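Local coordinates for protein glutathione peroxidase-like peroxiredoxin HYR1 (Saccharomyces cerevisiae, PDB 3CMI) that reduces hydroperoxides at the expense of thioredoxin and acts as a hydroperoxide sensor that oxidises, and so activates, the transcription factor YAP1, at residues 35-40 / 138-143. Numbering follows the deposited sequence.
Sequences VLIVNV and FLVDKK
Strand segments 35-40 and 138-140 run antiparallel, their axes 4.7 Å apart at closest approach and 157° between their directions, with Val-35 facing Val-140 and Ile-37 facing Phe-138, and each of these pairs exchanges two backbone hydrogen bonds. The straightest runs from Ile-37 N to Phe-138 O (2.7 Å, 173° at the hydrogen); the bond from Val-35 N to Val-140 O is longer, 3.1 Å. Between them lies the non-hydrogen-bonded pair Leu-36 and Leu-139, where weaker CA-H...O contacts supplement the bonds: Leu-36 CA approaches Phe-138 O, and Leu-139 CA approaches Val-35 O, so these two carbonyls each receive an N-H and a C-H. With CG anti to the backbone N (chi1 -158° in Leu-36), each leucine brings its end back towards the other strand, and the two side chains cross at an angle, Leu-36 CD2 touching Leu-139 CD1 at 3.9 Å. On the other face Val-35 and Val-140 meet through their CB atoms, 4.1 Å apart, while Ile-37 CD1 reaches back to Val-140 CG2 at 4.4 Å. The Phe-138 ring presents an edge to Ile-37 O, with CD1 4.0 Å from that oxygen. Leu-118 of helix 113-121 touches Ile-37 and Phe-138 on this face; helix 160-167 packs against Leu-139 on the opposite one. Two central strands of a mixed sheet flanked by helices on both faces are thus joined as in the thioredoxin fold of glutathione peroxidases.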
ATOM      1  N   VAL A  35      -0.939  -3.301   7.511  1.00 39.08           N
ATOM      2  CA  VAL A  35      -0.835  -2.197   6.555  1.00 39.32           C
ATOM      3  C   VAL A  35      -1.171  -2.648   5.134  1.00 39.61           C
ATOM      4  O   VAL A  35      -0.649  -3.657   4.649  1.00 39.16           O
ATOM      5  CB  VAL A  35       0.589  -1.550   6.564  1.00 39.24           C
ATOM      6  CG1 VAL A  35       0.622  -0.289   5.705  1.00 38.77           C
ATOM      7  CG2 VAL A  35       1.031  -1.221   7.987  1.00 39.78           C
ATOM      8  N   LEU A  36      -2.047  -1.891   4.479  1.00 39.78           N
ATOM      9  CA  LEU A  36      -2.332  -2.087   3.059  1.00 39.71           C
ATOM     10  C   LEU A  36      -1.602  -0.976   2.305  1.00 39.62           C
ATOM     11  O   LEU A  36      -1.852   0.203   2.541  1.00 39.28           O
ATOM     12  CB  LEU A  36      -3.846  -2.024   2.826  1.00 39.91           C
ATOM     13  CG  LEU A  36      -4.580  -2.631   1.616  1.00 41.21           C
ATOM     14  CD1 LEU A  36      -5.107  -1.561   0.674  1.00 42.36           C
ATOM     15  CD2 LEU A  36      -3.752  -3.659   0.847  1.00 40.60           C
ATOM     16  N   ILE A  37      -0.661  -1.342   1.438  1.00 39.35           N
ATOM     17  CA  ILE A  37       0.022  -0.341   0.633  1.00 39.50           C
ATOM     18  C   ILE A  37      -0.520  -0.367  -0.789  1.00 39.28           C
ATOM     19  O   ILE A  37      -0.467  -1.392  -1.471  1.00 39.15           O
ATOM     20  CB  ILE A  37       1.571  -0.486   0.680  1.00 39.78           C
ATOM     21  CG1 ILE A  37       2.064  -0.293   2.122  1.00 40.13           C
ATOM     22  CG2 ILE A  37       2.242   0.542  -0.247  1.00 39.66           C
ATOM     23  CD1 ILE A  37       3.552  -0.425   2.305  1.00 40.13           C
ATOM     24  N   VAL A  38      -1.052   0.771  -1.224  1.00 38.85           N
ATOM     25  CA  VAL A  38      -1.704   0.867  -2.526  1.00 38.55           C
ATOM     26  C   VAL A  38      -1.144   2.034  -3.339  1.00 38.38           C
ATOM     27  O   VAL A  38      -1.052   3.163  -2.851  1.00 38.29           O
ATOM     28  CB  VAL A  38      -3.258   0.960  -2.378  1.00 38.30           C
ATOM     29  CG1 VAL A  38      -3.674   2.188  -1.549  1.00 38.90           C
ATOM     30  CG2 VAL A  38      -3.936   0.973  -3.729  1.00 38.10           C
ATOM     31  N   ASN A  39      -0.738   1.753  -4.573  1.00 38.05           N
ATOM     32  CA  ASN A  39      -0.399   2.830  -5.494  1.00 37.76           C
ATOM     33  C   ASN A  39      -1.678   3.385  -6.100  1.00 37.74           C
ATOM     34  O   ASN A  39      -2.543   2.645  -6.573  1.00 37.86           O
ATOM     35  CB  ASN A  39       0.614   2.406  -6.564  1.00 37.56           C
ATOM     36  CG  ASN A  39       0.090   1.322  -7.478  1.00 37.19           C
ATOM     37  OD1 ASN A  39      -0.172   1.559  -8.660  1.00 37.45           O
ATOM     38  ND2 ASN A  39      -0.052   0.121  -6.945  1.00 36.61           N
ATOM     39  N   VAL A  40      -1.794   4.700  -6.055  1.00 37.51           N
ATOM     40  CA  VAL A  40      -3.028   5.384  -6.359  1.00 37.45           C
ATOM     41  C   VAL A  40      -2.860   6.234  -7.615  1.00 37.40           C
ATOM     42  O   VAL A  40      -1.748   6.643  -7.945  1.00 37.39           O
ATOM     43  CB  VAL A  40      -3.468   6.190  -5.106  1.00 37.63           C
ATOM     44  CG1 VAL A  40      -3.954   7.593  -5.446  1.00 38.10           C
ATOM     45  CG2 VAL A  40      -4.482   5.388  -4.305  1.00 36.99           C
ATOM     46  N   PHE A 138      -0.353  -4.257  -1.620  1.00 35.57           N
ATOM     47  CA  PHE A 138       0.505  -5.119  -0.813  1.00 35.59           C
ATOM     48  C   PHE A 138      -0.008  -5.095   0.618  1.00 35.74           C
ATOM     49  O   PHE A 138      -0.226  -4.025   1.187  1.00 35.60           O
ATOM     50  CB  PHE A 138       1.953  -4.617  -0.804  1.00 35.59           C
ATOM     51  CG  PHE A 138       2.644  -4.663  -2.142  1.00 35.96           C
ATOM     52  CD1 PHE A 138       2.432  -3.664  -3.094  1.00 36.57           C
ATOM     53  CD2 PHE A 138       3.568  -5.666  -2.423  1.00 35.22           C
ATOM     54  CE1 PHE A 138       3.100  -3.691  -4.320  1.00 35.74           C
ATOM     55  CE2 PHE A 138       4.241  -5.695  -3.639  1.00 35.96           C
ATOM     56  CZ  PHE A 138       4.002  -4.711  -4.593  1.00 35.37           C
ATOM     57  N   LEU A 139      -0.194  -6.275   1.200  1.00 35.46           N
ATOM     58  CA  LEU A 139      -0.638  -6.384   2.580  1.00 35.31           C
ATOM     59  C   LEU A 139       0.555  -6.748   3.460  1.00 35.12           C
ATOM     60  O   LEU A 139       1.281  -7.705   3.169  1.00 34.97           O
ATOM     61  CB  LEU A 139      -1.749  -7.434   2.677  1.00 35.35           C
ATOM     62  CG  LEU A 139      -2.829  -7.392   3.758  1.00 35.76           C
ATOM     63  CD1 LEU A 139      -3.432  -6.000   3.975  1.00 36.15           C
ATOM     64  CD2 LEU A 139      -3.913  -8.399   3.400  1.00 35.59           C
ATOM     65  N   VAL A 140       0.757  -5.972   4.524  1.00 34.89           N
ATOM     66  CA  VAL A 140       1.898  -6.137   5.425  1.00 34.93           C
ATOM     67  C   VAL A 140       1.486  -6.578   6.841  1.00 35.23           C
ATOM     68  O   VAL A 140       0.514  -6.078   7.414  1.00 35.04           O
ATOM     69  CB  VAL A 140       2.767  -4.841   5.475  1.00 34.95           C
ATOM     70  CG1 VAL A 140       3.953  -4.999   6.416  1.00 35.14           C
ATOM     71  CG2 VAL A 140       3.254  -4.467   4.073  1.00 34.92           C
ATOM     72  N   ASP A 141       2.259  -7.528   7.366  1.00 35.60           N
ATOM     73  CA  ASP A 141       2.192  -8.095   8.727  1.00 35.92           C
ATOM     74  C   ASP A 141       2.170  -7.050   9.849  1.00 35.73           C
ATOM     75  O   ASP A 141       2.555  -5.895   9.645  1.00 35.50           O
ATOM     76  CB  ASP A 141       3.482  -8.912   8.919  1.00 36.14           C
ATOM     77  CG  ASP A 141       3.280 -10.188   9.679  1.00 37.04           C
ATOM     78  OD1 ASP A 141       2.971 -10.126  10.885  1.00 39.96           O
ATOM     79  OD2 ASP A 141       3.480 -11.262   9.076  1.00 37.29           O
ATOM     80  N   LYS A 142       1.743  -7.479  11.040  1.00 35.34           N
ATOM     81  CA  LYS A 142       1.940  -6.702  12.271  1.00 35.22           C
ATOM     82  C   LYS A 142       3.409  -6.695  12.720  1.00 34.95           C
ATOM     83  O   LYS A 142       3.817  -5.851  13.524  1.00 34.78           O
ATOM     84  CB  LYS A 142       1.058  -7.233  13.403  1.00 35.18           C
ATOM     85  CG  LYS A 142      -0.380  -6.751  13.348  1.00 35.71           C
ATOM     86  CD  LYS A 142      -1.166  -7.205  14.567  1.00 36.86           C
ATOM     87  CE  LYS A 142      -2.540  -6.547  14.618  1.00 38.33           C
ATOM     88  NZ  LYS A 142      -2.482  -5.071  14.878  1.00 38.47           N
ATOM     89  N   LYS A 143       4.186  -7.648  12.207  1.00 34.62           N
ATOM     90  CA  LYS A 143       5.619  -7.736  12.491  1.00 34.50           C
ATOM     91  C   LYS A 143       6.444  -7.103  11.363  1.00 34.35           C
ATOM     92  O   LYS A 143       7.674  -7.037  11.442  1.00 34.53           O
ATOM     93  CB  LYS A 143       6.045  -9.192  12.723  1.00 34.42           C
ATOM     94  CG  LYS A 143       5.435  -9.852  13.962  1.00 34.53           C
ATOM     95  CD  LYS A 143       5.902 -11.299  14.101  1.00 34.56           C
ATOM     96  CE  LYS A 143       5.097 -12.074  15.143  1.00 34.72           C
ATOM     97  NZ  LYS A 143       5.410 -11.685  16.548  1.00 34.62           N
TER